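Local coordinates for protein esterase (Alcaligenes sp., PDB 1QLW) that probably hydrolyses carboxylic esters, as an esterase of the alpha/beta hydrolase fold that is paired in a two-chain assembly, at residues I144-P149 and N296-M301; G11-S16 and F92-Y97; S30-L35 and V120-A125. All coordinates share one frame; numbering follows the deposited sequence.

Interaction 1 of 3, residues I144-P149 and N296-M301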
ATOM      1  N   ILE A 144       2.644  15.345  18.502  1.00 15.74           N
ATOM      2  CA  ILE A 144       1.357  14.658  18.373  1.00 16.29           C
ATOM      3  C   ILE A 144       1.425  13.245  18.937  1.00 14.21           C
ATOM      4  O   ILE A 144       0.506  12.762  19.603  1.00 15.59           O
ATOM      5  CB  ILE A 144       0.907  14.610  16.898  1.00 18.26           C
ATOM      6  CG1 ILE A 144       0.625  16.034  16.419  1.00 21.32           C
ATOM      7  CG2 ILE A 144      -0.307  13.707  16.712  1.00 20.41           C
ATOM      8  CD1 ILE A 144       0.507  16.221  14.922  1.00 24.18           C
ATOM      9  N   PHE A 145       2.561  12.581  18.707  1.00 13.48           N
ATOM     10  CA  PHE A 145       2.742  11.210  19.135  1.00 12.87           C
ATOM     11  C   PHE A 145       3.239  11.091  20.569  1.00 12.45           C
ATOM     12  O   PHE A 145       3.310   9.980  21.098  1.00 13.69           O
ATOM     13  CB  PHE A 145       3.685  10.476  18.192  1.00 13.06           C
ATOM     14  CG  PHE A 145       3.208  10.333  16.769  1.00 13.29           C
ATOM     15  CD1 PHE A 145       1.873  10.481  16.403  1.00 15.10           C
ATOM     16  CD2 PHE A 145       4.109  10.019  15.772  1.00 14.44           C
ATOM     17  CE1 PHE A 145       1.450  10.324  15.102  1.00 16.27           C
ATOM     18  CE2 PHE A 145       3.700   9.858  14.459  1.00 14.85           C
ATOM     19  CZ  PHE A 145       2.381  10.009  14.124  1.00 15.80           C
ATOM     20  N   ARG A 146       3.573  12.218  21.197  1.00 13.53           N
ATOM     21  CA  ARG A 146       3.995  12.292  22.578  1.00 14.29           C
ATOM     22  C   ARG A 146       5.305  11.540  22.798  1.00 15.17           C
ATOM     23  O   ARG A 146       5.507  10.910  23.850  1.00 17.28           O
ATOM     24  CB  ARG A 146       2.908  11.818  23.554  1.00 14.98           C
ATOM     25  CG  ARG A 146       1.570  12.496  23.353  1.00 14.53           C
ATOM     26  CD  ARG A 146       0.615  12.279  24.529  1.00 14.70           C
ATOM     27  NE  ARG A 146       0.537  10.882  24.923  1.00 14.89           N
ATOM     28  CZ  ARG A 146      -0.129   9.942  24.263  1.00 14.55           C
ATOM     29  NH1 ARG A 146      -0.898  10.271  23.218  1.00 15.29           N
ATOM     30  NH2 ARG A 146      -0.030   8.672  24.640  1.00 15.17           N
ATOM     31  N   PHE A 147       6.256  11.727  21.887  1.00 14.81           N
ATOM     32  CA  PHE A 147       7.570  11.151  22.101  1.00 15.21           C
ATOM     33  C   PHE A 147       8.393  11.944  23.120  1.00 15.97           C
ATOM     34  O   PHE A 147       9.315  11.409  23.711  1.00 16.64           O
ATOM     35  CB  PHE A 147       8.336  11.083  20.785  1.00 14.98           C
ATOM     36  CG  PHE A 147       7.766  10.138  19.754  1.00 14.32           C
ATOM     37  CD1 PHE A 147       6.864   9.139  20.073  1.00 14.76           C
ATOM     38  CD2 PHE A 147       8.169  10.286  18.440  1.00 14.50           C
ATOM     39  CE1 PHE A 147       6.379   8.294  19.089  1.00 13.98           C
ATOM     40  CE2 PHE A 147       7.699   9.436  17.457  1.00 14.89           C
ATOM     41  CZ  PHE A 147       6.807   8.432  17.777  1.00 14.41           C
ATOM     42  N   GLY A 148       8.064  13.218  23.249  1.00 16.07           N
ATOM     43  CA  GLY A 148       8.751  14.119  24.184  1.00 17.37           C
ATOM     44  C   GLY A 148       8.014  15.438  24.096  1.00 19.10           C
ATOM     45  O   GLY A 148       7.054  15.592  23.362  1.00 20.92           O
ATOM     46  N   PRO A 149       8.453  16.398  24.899  1.00 21.53           N
ATOM     47  CA  PRO A 149       7.734  17.662  24.992  1.00 24.34           C
ATOM     48  C   PRO A 149       7.746  18.478  23.721  1.00 24.87           C
ATOM     49  O   PRO A 149       6.779  19.159  23.349  1.00 28.18           O
ATOM     50  CB  PRO A 149       8.395  18.365  26.174  1.00 25.93           C
ATOM     51  CG  PRO A 149       9.737  17.733  26.342  1.00 25.32           C
ATOM     52  CD  PRO A 149       9.577  16.316  25.855  1.00 22.04           C
ATOM     53  N   ASN A 296       4.082   4.477  27.238  1.00 15.17           N
ATOM     54  CA  ASN A 296       3.601   4.261  25.879  1.00 14.14           C
ATOM     55  C   ASN A 296       3.273   5.574  25.185  1.00 14.29           C
ATOM     56  O   ASN A 296       2.688   6.479  25.751  1.00 15.53           O
ATOM     57  CB  ASN A 296       2.404   3.316  25.834  1.00 14.93           C
ATOM     58  CG  ASN A 296       2.837   1.876  25.988  1.00 14.77           C
ATOM     59  OD1 ASN A 296       2.740   1.302  27.076  1.00 16.44           O
ATOM     60  ND2 ASN A 296       3.332   1.314  24.880  1.00 14.73           N
ATOM     61  N   SER A 297       3.663   5.583  23.904  1.00 13.72           N
ATOM     62  CA  SER A 297       3.400   6.717  23.040  1.00 13.46           C
ATOM     63  C   SER A 297       2.054   6.532  22.350  1.00 12.95           C
ATOM     64  O   SER A 297       1.363   5.516  22.498  1.00 14.46           O
ATOM     65  CB  SER A 297       4.495   6.834  21.984  1.00 13.57           C
ATOM     66  OG  SER A 297       4.374   5.840  20.969  1.00 13.49           O
ATOM     67  N   HIS A 298       1.719   7.499  21.489  1.00 12.93           N
ATOM     68  CA  HIS A 298       0.529   7.325  20.656  1.00 13.18           C
ATOM     69  C   HIS A 298       0.671   6.160  19.677  1.00 13.81           C
ATOM     70  O   HIS A 298      -0.319   5.563  19.269  1.00 15.12           O
ATOM     71  CB  HIS A 298       0.316   8.617  19.869  1.00 14.06           C
ATOM     72  CG  HIS A 298      -0.878   8.625  18.989  1.00 14.85           C
ATOM     73  ND1 HIS A 298      -2.165   8.449  19.465  1.00 15.79           N
ATOM     74  CD2 HIS A 298      -1.003   8.803  17.654  1.00 18.20           C
ATOM     75  CE1 HIS A 298      -3.006   8.505  18.443  1.00 17.55           C
ATOM     76  NE2 HIS A 298      -2.325   8.765  17.331  1.00 19.32           N
ATOM     77  N   MET A 299       1.906   5.859  19.287  1.00 12.83           N
ATOM     78  CA  MET A 299       2.209   4.776  18.368  1.00 12.97           C
ATOM     79  C   MET A 299       2.467   3.487  19.137  1.00 12.75           C
ATOM     80  O   MET A 299       3.441   2.761  18.883  1.00 13.77           O
ATOM     81  CB  MET A 299       3.399   5.156  17.488  1.00 13.38           C
ATOM     82  CG  MET A 299       3.176   6.381  16.632  1.00 15.02           C
ATOM     83  SD  MET A 299       1.830   6.279  15.465  1.00 13.83           S
ATOM     84  CE  MET A 299       2.342   4.906  14.441  1.00 15.23           C
ATOM     85  N   MET A 300       1.549   3.143  20.044  1.00 12.98           N
ATOM     86  CA  MET A 300       1.821   2.057  20.994  1.00 13.28           C
ATOM     87  C   MET A 300       1.936   0.692  20.322  1.00 13.01           C
ATOM     88  O   MET A 300       2.568  -0.211  20.872  1.00 13.88           O
ATOM     89  CB  MET A 300       0.796   2.050  22.116  1.00 14.12           C
ATOM     90  CG  MET A 300      -0.602   1.693  21.640  1.00 14.43           C
ATOM     91  SD  MET A 300      -1.793   1.697  23.014  1.00 15.42           S
ATOM     92  CE  MET A 300      -1.854   3.469  23.342  1.00 18.23           C
ATOM     93  N   MET A 301       1.336   0.517  19.144  1.00 12.07           N
ATOM     94  CA  MET A 301       1.484  -0.709  18.373  1.00 12.43           C
ATOM     95  C   MET A 301       2.895  -0.883  17.823  1.00 12.20           C
ATOM     96  O   MET A 301       3.264  -1.978  17.395  1.00 12.97           O
ATOM     97  CB  MET A 301       0.458  -0.805  17.248  1.00 12.34           C
ATOM     98  CG  MET A 301       0.626   0.148  16.077  1.00 12.88           C
ATOM     99  SD  MET A 301       0.449   1.912  16.439  1.00 13.51           S
ATOM    100  CE  MET A 301      -1.324   1.947  16.817  1.00 18.14           C
TER
HETATM  101  O   HOH W   1       4.210   9.047  25.856  1.00 37.44           O

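Interaction 2 of 3, residues G11-S16 and F92-Y97. With SO4 (sulfate ion), chain C.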
ATOM      1  N   GLY A  11      10.283 -18.712  15.212  1.00 25.56           N
ATOM      2  CA  GLY A  11      10.005 -19.653  14.155  1.00 23.91           C
ATOM      3  C   GLY A  11       9.068 -19.178  13.062  1.00 21.56           C
ATOM      4  O   GLY A  11       8.641 -18.026  13.015  1.00 22.61           O
ATOM      5  N   PRO A  12       8.746 -20.111  12.169  1.00 20.33           N
ATOM      6  CA  PRO A  12       7.932 -19.792  11.006  1.00 20.04           C
ATOM      7  C   PRO A  12       6.470 -19.588  11.326  1.00 19.70           C
ATOM      8  O   PRO A  12       6.004 -19.826  12.438  1.00 23.04           O
ATOM      9  CB  PRO A  12       8.142 -20.991  10.082  1.00 21.49           C
ATOM     10  CG  PRO A  12       8.450 -22.115  11.006  1.00 23.60           C
ATOM     11  CD  PRO A  12       9.237 -21.510  12.133  1.00 22.47           C
ATOM     12  N   LEU A  13       5.742 -19.042  10.363  1.00 19.28           N
ATOM     13  CA  LEU A  13       4.296 -18.872  10.467  1.00 18.85           C
ATOM     14  C   LEU A  13       3.648 -19.604   9.298  1.00 18.19           C
ATOM     15  O   LEU A  13       4.077 -19.477   8.161  1.00 20.25           O
ATOM     16  CB  LEU A  13       3.901 -17.404  10.442  1.00 20.48           C
ATOM     17  CG  LEU A  13       2.397 -17.107  10.400  1.00 24.00           C
ATOM     18  CD1 LEU A  13       1.644 -17.681  11.590  1.00 25.30           C
ATOM     19  CD2 LEU A  13       2.169 -15.605  10.312  1.00 25.90           C
ATOM     20  N   THR A  14       2.610 -20.368   9.593  1.00 20.58           N
ATOM     21  CA  THR A  14       1.865 -21.081   8.578  1.00 20.58           C
ATOM     22  C   THR A  14       0.522 -20.405   8.387  1.00 19.66           C
ATOM     23  O   THR A  14      -0.206 -20.141   9.348  1.00 21.92           O
ATOM     24  CB  THR A  14       1.694 -22.570   8.900  1.00 23.35           C
ATOM     25  OG1 THR A  14       2.988 -23.170   8.955  1.00 27.42           O
ATOM     26  CG2 THR A  14       0.888 -23.287   7.829  1.00 23.56           C
ATOM     27  N   LEU A  15       0.217 -20.123   7.130  1.00 18.67           N
ATOM     28  CA  LEU A  15      -1.067 -19.544   6.822  1.00 19.69           C
ATOM     29  C   LEU A  15      -1.912 -20.474   5.971  1.00 18.32           C
ATOM     30  O   LEU A  15      -1.457 -21.125   5.028  1.00 21.82           O
ATOM     31  CB  LEU A  15      -0.889 -18.227   6.077  1.00 22.05           C
ATOM     32  CG  LEU A  15      -0.164 -17.103   6.815  1.00 22.62           C
ATOM     33  CD1 LEU A  15      -0.110 -15.858   5.948  1.00 23.82           C
ATOM     34  CD2 LEU A  15      -0.838 -16.767   8.133  1.00 23.02           C
ATOM     35  N   SER A  16      -3.184 -20.511   6.342  1.00 16.12           N
ATOM     36  CA  SER A  16      -4.165 -21.265   5.573  1.00 16.39           C
ATOM     37  C   SER A  16      -4.399 -20.503   4.272  1.00 18.44           C
ATOM     38  O   SER A  16      -4.608 -21.145   3.243  1.00 21.97           O
ATOM     39  CB  SER A  16      -5.455 -21.350   6.372  1.00 20.26           C
ATOM     40  OG  SER A  16      -6.489 -21.892   5.586  1.00 25.99           O
ATOM     41  N   PHE A  92      -0.893 -10.934  15.791  1.00 13.62           N
ATOM     42  CA  PHE A  92      -2.275 -11.396  15.838  1.00 13.18           C
ATOM     43  C   PHE A  92      -2.427 -12.697  15.057  1.00 12.80           C
ATOM     44  O   PHE A  92      -3.117 -13.620  15.513  1.00 13.76           O
ATOM     45  CB  PHE A  92      -3.220 -10.327  15.293  1.00 13.45           C
ATOM     46  CG  PHE A  92      -3.399  -9.117  16.163  1.00 13.82           C
ATOM     47  CD1 PHE A  92      -2.766  -8.918  17.372  1.00 16.93           C
ATOM     48  CD2 PHE A  92      -4.254  -8.115  15.748  1.00 16.15           C
ATOM     49  CE1 PHE A  92      -2.967  -7.784  18.126  1.00 17.98           C
ATOM     50  CE2 PHE A  92      -4.477  -6.973  16.502  1.00 17.62           C
ATOM     51  CZ  PHE A  92      -3.827  -6.808  17.703  1.00 16.61           C
ATOM     52  N   LEU A  93      -1.780 -12.792  13.895  1.00 12.87           N
ATOM     53  CA  LEU A  93      -1.812 -14.031  13.109  1.00 13.66           C
ATOM     54  C   LEU A  93      -1.240 -15.191  13.913  1.00 13.86           C
ATOM     55  O   LEU A  93      -1.801 -16.295  13.941  1.00 14.65           O
ATOM     56  CB  LEU A  93      -0.988 -13.862  11.832  1.00 14.46           C
ATOM     57  CG  LEU A  93      -1.554 -12.877  10.838  1.00 17.14           C
ATOM     58  CD1 LEU A  93      -0.548 -12.579   9.750  1.00 18.35           C
ATOM     59  CD2 LEU A  93      -2.832 -13.428  10.232  1.00 17.61           C
ATOM     60  N   ARG A  94      -0.115 -14.963  14.595  1.00 14.12           N
ATOM     61  CA  ARG A  94       0.543 -15.982  15.406  1.00 14.89           C
ATOM     62  C   ARG A  94      -0.303 -16.386  16.602  1.00 15.01           C
ATOM     63  O   ARG A  94      -0.212 -17.515  17.088  1.00 16.93           O
ATOM     64  CB  ARG A  94       1.931 -15.508  15.834  1.00 15.95           C
ATOM     65  CG  ARG A  94       2.909 -15.480  14.674  1.00 17.05           C
ATOM     66  CD  ARG A  94       4.274 -14.974  15.113  1.00 18.02           C
ATOM     67  NE  ARG A  94       5.229 -14.989  14.008  1.00 18.94           N
ATOM     68  CZ  ARG A  94       5.964 -16.038  13.664  1.00 18.63           C
ATOM     69  NH1 ARG A  94       5.880 -17.189  14.316  1.00 20.40           N
ATOM     70  NH2 ARG A  94       6.764 -15.925  12.617  1.00 20.90           N
ATOM     71  N   LYS A  95      -1.174 -15.492  17.065  1.00 14.37           N
ATOM     72  CA  LYS A  95      -2.116 -15.754  18.133  1.00 15.37           C
ATOM     73  C   LYS A  95      -3.396 -16.399  17.626  1.00 15.15           C
ATOM     74  O   LYS A  95      -4.289 -16.690  18.441  1.00 17.98           O
ATOM     75  CB  LYS A  95      -2.366 -14.465  18.916  1.00 16.76           C
ATOM     76  CG  LYS A  95      -1.144 -14.018  19.704  1.00 18.89           C
ATOM     77  CD  LYS A  95      -0.898 -14.906  20.905  1.00 25.18           C
ATOM     78  CE  LYS A  95       0.057 -14.312  21.910  1.00 29.35           C
ATOM     79  NZ  LYS A  95      -0.023 -15.015  23.217  1.00 32.62           N
ATOM     80  N   GLY A  96      -3.505 -16.648  16.325  1.00 14.70           N
ATOM     81  CA  GLY A  96      -4.617 -17.383  15.774  1.00 14.60           C
ATOM     82  C   GLY A  96      -5.757 -16.579  15.206  1.00 13.20           C
ATOM     83  O   GLY A  96      -6.805 -17.147  14.906  1.00 15.06           O
ATOM     84  N   TYR A  97      -5.585 -15.254  15.088  1.00 13.11           N
ATOM     85  CA  TYR A  97      -6.606 -14.418  14.487  1.00 13.29           C
ATOM     86  C   TYR A  97      -6.284 -14.139  13.024  1.00 13.19           C
ATOM     87  O   TYR A  97      -5.178 -13.746  12.678  1.00 14.68           O
ATOM     88  CB  TYR A  97      -6.659 -13.048  15.192  1.00 13.80           C
ATOM     89  CG  TYR A  97      -7.250 -13.133  16.578  1.00 15.47           C
ATOM     90  CD1 TYR A  97      -8.619 -12.990  16.752  1.00 16.85           C
ATOM     91  CD2 TYR A  97      -6.467 -13.343  17.702  1.00 17.09           C
ATOM     92  CE1 TYR A  97      -9.222 -13.048  17.986  1.00 19.44           C
ATOM     93  CE2 TYR A  97      -7.073 -13.401  18.963  1.00 19.19           C
ATOM     94  CZ  TYR A  97      -8.438 -13.284  19.083  1.00 20.12           C
ATOM     95  OH  TYR A  97      -9.080 -13.336  20.307  1.00 24.42           O
TER
HETATM   96  S   SO4 C 575      -7.926 -24.301   8.051  1.00 18.68           S
HETATM   97  O1  SO4 C 575      -6.470 -24.205   8.458  1.00 22.81           O
HETATM   98  O2  SO4 C 575      -8.608 -24.343   9.411  1.00 23.36           O
HETATM   99  O3  SO4 C 575      -8.246 -25.502   7.269  1.00 23.17           O
HETATM  100  O4  SO4 C 575      -8.298 -23.002   7.414  1.00 21.66           O

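Interaction 3 of 3, residues S30-L35 and V120-A125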
ATOM      1  N   SER A  30     -14.680  12.117 -15.524  1.00 16.15           N
ATOM      2  CA  SER A  30     -13.835  13.290 -15.418  1.00 16.69           C
ATOM      3  C   SER A  30     -13.427  13.787 -16.793  1.00 16.11           C
ATOM      4  O   SER A  30     -13.345  13.022 -17.755  1.00 17.21           O
ATOM      5  CB  SER A  30     -12.546  12.884 -14.686  1.00 17.44           C
ATOM      6  OG  SER A  30     -11.650  13.981 -14.650  1.00 18.78           O
ATOM      7  N   GLU A  31     -13.167  15.079 -16.870  1.00 16.51           N
ATOM      8  CA  GLU A  31     -12.675  15.741 -18.058  1.00 17.23           C
ATOM      9  C   GLU A  31     -11.202  16.094 -17.928  1.00 15.86           C
ATOM     10  O   GLU A  31     -10.627  16.585 -18.910  1.00 17.08           O
ATOM     11  CB  GLU A  31     -13.453  17.033 -18.340  1.00 20.89           C
ATOM     12  CG  GLU A  31     -14.961  16.861 -18.380  1.00 24.82           C
ATOM     13  CD  GLU A  31     -15.448  15.686 -19.199  1.00 27.73           C
ATOM     14  OE1 GLU A  31     -14.891  15.510 -20.297  1.00 29.32           O
ATOM     15  OE2 GLU A  31     -16.351  14.954 -18.759  1.00 29.73           O
ATOM     16  N   THR A  32     -10.575  15.823 -16.786  1.00 14.70           N
ATOM     17  CA  THR A  32      -9.225  16.297 -16.535  1.00 14.86           C
ATOM     18  C   THR A  32      -8.314  15.209 -15.976  1.00 14.43           C
ATOM     19  O   THR A  32      -7.475  15.476 -15.105  1.00 15.26           O
ATOM     20  CB  THR A  32      -9.229  17.540 -15.631  1.00 15.01           C
ATOM     21  OG1 THR A  32      -9.911  17.215 -14.414  1.00 15.18           O
ATOM     22  CG2 THR A  32      -9.954  18.722 -16.266  1.00 16.30           C
ATOM     23  N   LEU A  33      -8.402  13.989 -16.526  1.00 14.87           N
ATOM     24  CA  LEU A  33      -7.593  12.887 -16.029  1.00 15.16           C
ATOM     25  C   LEU A  33      -6.140  12.962 -16.431  1.00 15.26           C
ATOM     26  O   LEU A  33      -5.295  12.251 -15.875  1.00 16.50           O
ATOM     27  CB  LEU A  33      -8.145  11.543 -16.521  1.00 15.55           C
ATOM     28  CG  LEU A  33      -9.527  11.165 -16.003  1.00 15.61           C
ATOM     29  CD1 LEU A  33      -9.952   9.853 -16.649  1.00 16.78           C
ATOM     30  CD2 LEU A  33      -9.557  11.077 -14.486  1.00 16.15           C
ATOM     31  N   SER A  34      -5.812  13.776 -17.431  1.00 16.67           N
ATOM     32  CA  SER A  34      -4.471  13.776 -18.002  1.00 18.80           C
ATOM     33  C   SER A  34      -4.180  15.138 -18.616  1.00 18.72           C
ATOM     34  O   SER A  34      -5.078  15.799 -19.105  1.00 22.08           O
ATOM     35  CB  SER A  34      -4.389  12.666 -19.043  1.00 21.20           C
ATOM     36  OG  SER A  34      -3.118  12.583 -19.634  1.00 24.51           O
ATOM     37  N   LEU A  35      -2.910  15.462 -18.651  1.00 19.92           N
ATOM     38  CA  LEU A  35      -2.367  16.624 -19.321  1.00 22.66           C
ATOM     39  C   LEU A  35      -1.641  16.236 -20.609  1.00 24.93           C
ATOM     40  O   LEU A  35      -1.089  17.126 -21.267  1.00 28.47           O
ATOM     41  CB  LEU A  35      -1.364  17.323 -18.400  1.00 24.30           C
ATOM     42  CG  LEU A  35      -1.655  17.407 -16.898  1.00 24.84           C
ATOM     43  CD1 LEU A  35      -0.377  17.816 -16.173  1.00 27.28           C
ATOM     44  CD2 LEU A  35      -2.828  18.348 -16.643  1.00 26.10           C
ATOM     45  N   VAL A 120      -6.943  22.699 -12.279  1.00 13.53           N
ATOM     46  CA  VAL A 120      -6.247  23.943 -11.973  1.00 14.09           C
ATOM     47  C   VAL A 120      -5.017  24.096 -12.845  1.00 14.55           C
ATOM     48  O   VAL A 120      -4.752  25.165 -13.401  1.00 15.86           O
ATOM     49  CB  VAL A 120      -5.921  24.005 -10.473  1.00 14.00           C
ATOM     50  CG1 VAL A 120      -5.161  25.273 -10.134  1.00 15.83           C
ATOM     51  CG2 VAL A 120      -7.194  23.904  -9.652  1.00 14.32           C
ATOM     52  N   LYS A 121      -4.237  23.027 -13.034  1.00 14.83           N
ATOM     53  CA  LYS A 121      -3.051  23.099 -13.882  1.00 16.00           C
ATOM     54  C   LYS A 121      -3.406  23.502 -15.300  1.00 16.48           C
ATOM     55  O   LYS A 121      -2.635  24.201 -15.960  1.00 18.81           O
ATOM     56  CB  LYS A 121      -2.301  21.770 -13.830  1.00 17.41           C
ATOM     57  CG  LYS A 121      -0.887  21.924 -14.369  1.00 22.59           C
ATOM     58  CD  LYS A 121      -0.089  20.692 -13.963  1.00 24.89           C
ATOM     59  CE  LYS A 121       1.243  20.674 -14.646  1.00 29.01           C
ATOM     60  NZ  LYS A 121       2.128  21.777 -14.244  1.00 30.17           N
ATOM     61  N   LEU A 122      -4.547  23.040 -15.787  1.00 15.97           N
ATOM     62  CA  LEU A 122      -5.044  23.338 -17.120  1.00 17.53           C
ATOM     63  C   LEU A 122      -5.667  24.715 -17.239  1.00 17.70           C
ATOM     64  O   LEU A 122      -6.119  25.093 -18.333  1.00 20.47           O
ATOM     65  CB  LEU A 122      -6.060  22.259 -17.511  1.00 18.78           C
ATOM     66  CG  LEU A 122      -5.449  20.892 -17.836  1.00 20.60           C
ATOM     67  CD1 LEU A 122      -6.524  19.819 -17.818  1.00 22.46           C
ATOM     68  CD2 LEU A 122      -4.760  20.917 -19.197  1.00 23.74           C
ATOM     69  N   GLY A 123      -5.787  25.461 -16.145  1.00 16.91           N
ATOM     70  CA  GLY A 123      -6.366  26.789 -16.165  1.00 18.14           C
ATOM     71  C   GLY A 123      -7.880  26.788 -16.272  1.00 16.65           C
ATOM     72  O   GLY A 123      -8.456  27.836 -16.573  1.00 20.94           O
ATOM     73  N   LYS A 124      -8.514  25.671 -15.961  1.00 15.41           N
ATOM     74  CA  LYS A 124      -9.970  25.539 -16.050  1.00 14.81           C
ATOM     75  C   LYS A 124     -10.671  25.767 -14.725  1.00 15.48           C
ATOM     76  O   LYS A 124     -11.892  25.934 -14.704  1.00 17.59           O
ATOM     77  CB  LYS A 124     -10.320  24.157 -16.605  1.00 15.93           C
ATOM     78  CG  LYS A 124      -9.807  23.930 -18.012  1.00 18.15           C
ATOM     79  CD  LYS A 124     -10.281  22.607 -18.589  1.00 20.40           C
ATOM     80  CE  LYS A 124      -9.760  22.399 -19.994  1.00 22.75           C
ATOM     81  NZ  LYS A 124     -10.396  21.244 -20.681  1.00 24.82           N
ATOM     82  N   ALA A 125      -9.944  25.750 -13.620  1.00 15.25           N
ATOM     83  CA  ALA A 125     -10.502  25.904 -12.289  1.00 14.93           C
ATOM     84  C   ALA A 125      -9.491  26.689 -11.456  1.00 15.08           C
ATOM     85  O   ALA A 125      -8.282  26.661 -11.717  1.00 15.50           O
ATOM     86  CB  ALA A 125     -10.757  24.550 -11.650  1.00 15.75           C
TER
HETATM   87  O   HOH W   2      -9.257  18.857 -19.779  1.00 26.30           O

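Interaction 1 of 3, residues I144-P149 and N296-M301
His298 N donates to Phe145 O across this contact (3.0 Å), and the bond is nearly straight at 175°. It joins two loops of the alpha/beta hydrolase fold. One leaves helix 138-144 through a Schellman motif, with Arg146 at positive phi. The other carries His298, whose ND1 is hydrogen-bonded to Glu230 OE1. That pairing is consistent with the histidine and acid of a catalytic triad.

Met299 covers one face of the Phe145 ring. Its SD is 4.0 Å from the centroid of that ring and only 10° off the normal, a Met-aromatic contact. Its CG lies over the same face and adds a CH-pi contact. A bend at chi2 sets SD over the ring beside CG; a further bend at chi3 turns CE away from it. The His298 ring meets Phe145 rim to rim, with His298 CD2 3.6 Å from Phe145 CD1. Neither ring covers the other.

The Phe147 ring has Phe145 CB over one face. Its edge faces Ser297, and Phe147 CE1 is 3.7 Å from Ser297 OG.

The Arg146 and His298 side chains cross at about a right angle, their flat groups 74° apart, and His298 N lies over one face of the guanidinium. Arg146 NH1 forms a salt bridge with Glu230, and NE bonds to Asp254 O. Glu230 OE1 thus ties Arg146 and His298 together. Ser297 OG is hydrogen-bonded to Asp303 OD1. It also shapes an ST turn, accepting from Met299 N at 3.0 Å.

Interaction 2 of 3, residues G11-S16 and F92-Y97
Gly11 O receives Arg94 NH2 at 2.8 Å, in the plane of its carbonyl. This begins the seam between the first strand of the mixed sheet, 13-23, and the end of helix 88-94 in the alpha/beta hydrolase fold. Arg94 NH1 adds a weak bond to the same oxygen. At Pro12, the carbonyl O takes a second weak bond from Arg94 NH1, so one guanidinium spans two successive carbonyls. The arginine chain is extended from CG to NE, which carries the group out from the helix to this turn. Glu90 holds NE by a salt bridge.

Leu13 lays CB over one face of the guanidinium, 3.9 Å from Arg94 NH2. With CG anti to the backbone N (chi1 174°), its branches lead to the helix. CD1 meets Arg94 CG, and Leu13 CD2 packs on Leu93 CB at 3.9 Å. Thr14 OG1 bonds to Thr14 OG1 of the second subunit, where residues 13-15 pair antiparallel and carry the sheet on. Leu15 CD2 reaches Leu93 CD2 more loosely, at 4.4 Å. At Ser16 the chain turns a corner, and Ser16 OG donates to O4 of a sulfate ion, 2.8 Å away.

Interaction 3 of 3, residues S30-L35 and V120-A125
Water 2 joins the two segments: it donates to Glu31 O and accepts from Lys124 NZ, with 2.8 Å to each of these two atoms. No direct hydrogen bond links the segments. The contact ties the loop after strand 26-30 to the end of helix 115-121, where a Schellman motif turns the chain at Gly123. Both lie on an outlying part of this alpha/beta hydrolase. The centre of the contact is about 33 Å from the centre of the chain.

The rest is apolar. Leu35 points at the helix end and divides its two methyls. Leu35 CD1 rests on the aliphatic part of Lys121, 3.6 Å from Lys121 CE, and the two side chains cross at about a right angle. Leu35 CD2 packs on Leu122 CG at 3.8 Å. A glycine in place of Leu35 would probably open a gap between the loop and the helix end, with Lys121 CD and CE and Leu122 CG losing their cover.

Leu122 CD1 reaches further along the loop to Thr32 CG2, 3.9 Å away. Thr32 has CG2 anti to its carbonyl carbon, while OG1 (chi1 57°) turns to Ser115 O in the helix. Thr32 N closes an ST turn, donating to Ser30 OG at 3.0 Å. Ser30 OG also bonds to Ser115 OG.

Lys121 continues past Leu35 to the second subunit. Its chain is extended up to a bend at chi4 (65°), and NZ hydrogen-bonds to Leu130 O of that subunit.

The three contacts are separate. Interactions 1 and 2 have centres 28 Å apart, but their nearest atoms are about 7 Å apart. Interaction 3 lies farther out, its centre 41 Å from interaction 1 and 47 Å from interaction 2. Interaction 1 is the one at the probable active site: the side chain of His298 is about 5 Å from another bound sulfate, not the one at Ser16. It probably comes from the crystallisation liquor but may mark a pocket. Interactions 2 and 3 cross along the chain, and both close before interaction 1 opens. All three reach the second subunit. In interaction 1 the partner of Ile144 is Tyr39 of that subunit, a few residues beyond segment 30-35 there.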